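Local coordinates for fucose-specific lectin (Aleuria aurantia, PDB 6GKE), which binds L-fucose, with strongest preference for alpha-1,6-linked core fucose on glycoproteins, as a homodimeric six-bladed beta-propeller lectin, at residues I54-V66 with R77-F90. The protein carries 1 engineered substitution. Sequence-based numbering, arbitrary orientation.
With FUC (alpha-L-fucopyranose), chain B.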
# COMPACT_ATOMS: atom_id res chain seq x y z
N ILE A 54 -16.52 3.12 12.30
CA ILE A 54 -17.35 4.27 12.67
C ILE A 54 -18.10 4.84 11.47
O ILE A 54 -19.00 5.66 11.65
CB ILE A 54 -16.52 5.36 13.40
CG1 ILE A 54 -15.48 6.06 12.52
CG2 ILE A 54 -15.89 4.76 14.65
CD1 ILE A 54 -16.01 7.20 11.68
N GLY A 55 -17.73 4.43 10.25
CA GLY A 55 -18.33 4.93 9.04
C GLY A 55 -17.66 4.31 7.84
O GLY A 55 -16.92 3.33 7.97
N GLU A 56 -17.90 4.88 6.67
CA GLU A 56 -17.33 4.38 5.43
C GLU A 56 -17.25 5.55 4.45
O GLU A 56 -17.95 6.54 4.61
CB GLU A 56 -18.16 3.24 4.86
CG GLU A 56 -19.57 3.62 4.46
CD GLU A 56 -20.34 2.38 4.04
OE1 GLU A 56 -20.57 2.20 2.84
OE2 GLU A 56 -20.65 1.56 4.93
N ALA A 57 -16.39 5.40 3.44
CA ALA A 57 -16.15 6.46 2.50
C ALA A 57 -15.59 5.84 1.22
O ALA A 57 -15.24 4.66 1.20
CB ALA A 57 -15.19 7.46 3.09
N LYS A 58 -15.48 6.64 0.16
CA LYS A 58 -14.82 6.13 -1.03
C LYS A 58 -13.41 5.67 -0.66
O LYS A 58 -12.80 6.20 0.26
CB LYS A 58 -14.77 7.18 -2.15
CG LYS A 58 -13.73 8.29 -2.00
CD LYS A 58 -13.61 9.12 -3.25
CE LYS A 58 -12.51 10.15 -3.18
NZ LYS A 58 -12.36 10.84 -4.48
N LEU A 59 -12.90 4.68 -1.38
CA LEU A 59 -11.53 4.26 -1.15
C LEU A 59 -10.61 5.47 -1.38
O LEU A 59 -10.78 6.21 -2.34
CB LEU A 59 -11.15 3.08 -2.05
CG LEU A 59 -11.49 1.69 -1.50
CD1 LEU A 59 -10.65 1.35 -0.28
CD2 LEU A 59 -12.96 1.53 -1.18
N PHE A 60 -9.64 5.64 -0.48
CA PHE A 60 -8.65 6.74 -0.51
C PHE A 60 -9.33 8.10 -0.25
O PHE A 60 -8.77 9.14 -0.57
CB PHE A 60 -7.84 6.74 -1.82
CG PHE A 60 -7.26 5.39 -2.14
CD1 PHE A 60 -6.11 4.94 -1.53
CD2 PHE A 60 -7.90 4.53 -3.03
CE1 PHE A 60 -5.60 3.68 -1.79
CE2 PHE A 60 -7.39 3.28 -3.30
CZ PHE A 60 -6.24 2.85 -2.68
N SER A 61 -10.48 8.08 0.42
CA SER A 61 -11.16 9.30 0.82
C SER A 61 -10.24 10.17 1.67
O SER A 61 -9.56 9.67 2.57
CB SER A 61 -12.39 8.99 1.62
OG SER A 61 -13.01 10.18 2.11
N PRO A 62 -10.30 11.50 1.52
CA PRO A 62 -9.70 12.37 2.52
C PRO A 62 -10.48 12.24 3.84
O PRO A 62 -11.63 11.78 3.85
CB PRO A 62 -9.81 13.76 1.89
CG PRO A 62 -11.07 13.66 1.07
CD PRO A 62 -11.04 12.26 0.49
N LEU A 63 -9.83 12.63 4.94
CA LEU A 63 -10.42 12.57 6.28
C LEU A 63 -10.03 13.83 7.06
O LEU A 63 -8.94 14.38 6.89
CB LEU A 63 -9.90 11.35 7.06
CG LEU A 63 -10.28 9.98 6.52
CD1 LEU A 63 -9.56 8.89 7.30
CD2 LEU A 63 -11.79 9.75 6.56
N ALA A 64 -10.92 14.22 7.97
CA ALA A 64 -10.63 15.23 8.98
C ALA A 64 -11.53 14.95 10.18
O ALA A 64 -12.55 14.27 10.03
CB ALA A 64 -10.85 16.63 8.44
N ALA A 65 -11.18 15.46 11.35
CA ALA A 65 -12.00 15.21 12.53
C ALA A 65 -11.84 16.33 13.55
O ALA A 65 -10.76 16.93 13.66
CB ALA A 65 -11.64 13.88 13.16
N VAL A 66 -12.91 16.56 14.31
CA VAL A 66 -12.92 17.51 15.44
C VAL A 66 -13.69 16.89 16.61
O VAL A 66 -14.47 15.96 16.44
CB VAL A 66 -13.54 18.87 15.06
CG1 VAL A 66 -12.72 19.58 13.99
CG2 VAL A 66 -14.99 18.73 14.62
N ARG A 77 -16.84 14.58 15.26
CA ARG A 77 -17.28 14.64 13.87
C ARG A 77 -16.11 14.22 12.99
O ARG A 77 -15.00 14.74 13.15
CB ARG A 77 -17.75 16.05 13.49
CG ARG A 77 -18.84 16.62 14.38
CD ARG A 77 -20.16 15.86 14.26
NE ARG A 77 -21.22 16.45 15.07
CZ ARG A 77 -21.49 16.13 16.34
NH1 ARG A 77 -20.78 15.22 16.99
NH2 ARG A 77 -22.48 16.74 16.97
N VAL A 78 -16.37 13.27 12.08
CA VAL A 78 -15.39 12.79 11.13
C VAL A 78 -15.90 13.11 9.73
O VAL A 78 -16.99 12.69 9.36
CB VAL A 78 -15.11 11.29 11.29
CG1 VAL A 78 -14.09 10.81 10.27
CG2 VAL A 78 -14.64 10.95 12.70
N TYR A 79 -15.10 13.87 8.98
CA TYR A 79 -15.42 14.31 7.62
C TYR A 79 -14.70 13.42 6.62
O TYR A 79 -13.56 13.01 6.83
CB TYR A 79 -15.08 15.79 7.44
CG TYR A 79 -15.88 16.61 8.41
CD1 TYR A 79 -17.23 16.81 8.18
CD2 TYR A 79 -15.36 17.05 9.61
CE1 TYR A 79 -18.04 17.44 9.11
CE2 TYR A 79 -16.15 17.69 10.55
CZ TYR A 79 -17.50 17.87 10.31
OH TYR A 79 -18.29 18.45 11.26
N CYS A 80 -15.40 13.14 5.51
CA CYS A 80 -14.91 12.26 4.48
C CYS A 80 -15.70 12.56 3.20
O CYS A 80 -16.48 13.50 3.16
CB CYS A 80 -15.05 10.80 4.91
SG CYS A 80 -16.77 10.29 5.14
N VAL A 81 -15.48 11.76 2.16
CA VAL A 81 -16.14 11.89 0.89
C VAL A 81 -16.77 10.53 0.51
O VAL A 81 -16.08 9.52 0.65
CB VAL A 81 -15.07 12.39 -0.11
CG1 VAL A 81 -15.62 12.52 -1.51
CG2 VAL A 81 -14.45 13.71 0.33
N ASN A 82 -18.00 10.52 -0.01
CA ASN A 82 -18.61 9.27 -0.45
C ASN A 82 -18.19 8.96 -1.89
O ASN A 82 -17.36 9.65 -2.49
CB ASN A 82 -20.12 9.30 -0.21
CG ASN A 82 -20.90 10.17 -1.19
OD1 ASN A 82 -20.35 10.69 -2.16
ND2 ASN A 82 -22.19 10.32 -0.93
N LYS A 83 -18.76 7.91 -2.48
CA LYS A 83 -18.33 7.42 -3.78
C LYS A 83 -18.78 8.34 -4.91
O LYS A 83 -18.31 8.19 -6.03
CB LYS A 83 -18.82 6.00 -4.03
CG LYS A 83 -17.95 4.97 -3.33
CD LYS A 83 -18.46 3.58 -3.43
CE LYS A 83 -17.60 2.60 -2.66
NZ LYS A 83 -18.18 1.24 -2.72
N ASP A 84 -19.67 9.29 -4.60
CA ASP A 84 -20.09 10.33 -5.55
C ASP A 84 -19.35 11.65 -5.28
O ASP A 84 -19.73 12.69 -5.82
CB ASP A 84 -21.60 10.50 -5.51
CG ASP A 84 -22.34 9.27 -6.01
OD1 ASP A 84 -21.96 8.76 -7.07
OD2 ASP A 84 -23.27 8.82 -5.32
N ASN A 85 -18.28 11.60 -4.48
CA ASN A 85 -17.48 12.77 -4.15
C ASN A 85 -18.32 13.85 -3.46
O ASN A 85 -18.08 15.04 -3.63
CB ASN A 85 -16.73 13.31 -5.37
CG ASN A 85 -15.52 12.47 -5.67
OD1 ASN A 85 -14.70 12.23 -4.78
ND2 ASN A 85 -15.41 11.99 -6.90
N ILE A 86 -19.27 13.42 -2.63
CA ILE A 86 -20.05 14.35 -1.81
C ILE A 86 -19.47 14.36 -0.40
O ILE A 86 -19.26 13.31 0.21
CB ILE A 86 -21.55 13.98 -1.82
CG1 ILE A 86 -22.12 13.99 -3.24
CG2 ILE A 86 -22.33 14.89 -0.89
CD1 ILE A 86 -22.05 15.33 -3.93
N LEU A 87 -19.21 15.57 0.10
CA LEU A 87 -18.70 15.78 1.45
C LEU A 87 -19.69 15.20 2.45
O LEU A 87 -20.88 15.52 2.42
CB LEU A 87 -18.51 17.29 1.65
CG LEU A 87 -17.90 17.72 2.97
CD1 LEU A 87 -16.52 17.12 3.19
CD2 LEU A 87 -17.85 19.24 3.03
N SER A 88 -19.18 14.34 3.35
CA SER A 88 -19.99 13.54 4.24
C SER A 88 -19.41 13.61 5.66
O SER A 88 -18.26 14.01 5.86
CB SER A 88 -20.05 12.11 3.74
OG SER A 88 -20.60 12.06 2.43
N GLU A 89 -20.22 13.20 6.63
CA GLU A 89 -19.90 13.38 8.04
C GLU A 89 -20.46 12.22 8.86
O GLU A 89 -21.64 11.89 8.73
CB GLU A 89 -20.51 14.70 8.52
CG GLU A 89 -20.31 15.03 9.99
CD GLU A 89 -21.21 16.16 10.45
OE1 GLU A 89 -22.44 16.06 10.20
OE2 GLU A 89 -20.70 17.13 11.07
N PHE A 90 -19.62 11.67 9.73
CA PHE A 90 -20.04 10.74 10.76
C PHE A 90 -19.97 11.45 12.11
O PHE A 90 -19.06 12.22 12.38
CB PHE A 90 -19.22 9.45 10.72
CG PHE A 90 -19.49 8.71 9.44
CD1 PHE A 90 -20.67 8.00 9.29
CD2 PHE A 90 -18.64 8.81 8.35
CE1 PHE A 90 -20.98 7.39 8.09
CE2 PHE A 90 -18.95 8.20 7.15
CZ PHE A 90 -20.12 7.49 7.02
C1 FUC B . -25.09 17.33 14.38
C2 FUC B . -24.72 17.01 12.94
C3 FUC B . -24.39 18.29 12.18
C4 FUC B . -23.29 19.04 12.93
C5 FUC B . -23.79 19.36 14.33
C6 FUC B . -22.78 20.13 15.17
O2 FUC B . -25.81 16.33 12.30
O3 FUC B . -24.03 17.98 10.82
O4 FUC B . -22.10 18.26 13.05
O5 FUC B . -24.09 18.13 15.01
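Lys58 NZ donates to Asn85 OD1 at 2.7 Å, in the amide plane and on a lone pair. The lysine chain runs extended beyond CG to get there. The same NZ also donates to Ser111 O and to Gly311 O of the second subunit, so this corner belongs to the dimer interface. Lys58 N donates to Val81 O at 3.0 Å. Ser61 OG lies anti to its backbone N (chi1 175°), accepts from Val81 N at 2.9 Å and donates to Pro62 O. Beyond it, antiparallel hydrogen-bonded pairs Ala64-Tyr79 and Val66-Arg77 join the first two strands, 64-70 and 73-81, of a propeller blade.

Arg77 NE donates to fucose O4 at 2.9 Å, and NH2 donates to fucose O5 and to Gln75 OE1. Glu89 OE2 accepts from the same O4 at 2.7 Å. Tyr79 OH also donates to OE2, on its anti side.

Pro62 CG packs on Val81 CG2. Strand 54-56 closes the preceding blade. Gly55 CA sits over the centre of one face of the Phe90 ring, 3.6 Å from its centroid, a CH-pi contact, while Glu56 O meets the ring edge.

The pairing sets Arg77 on its strand, and Tyr79 probably steadies Glu89. The ionic character of Arg77 and Glu89 probably strengthens their grip on the hydroxyl.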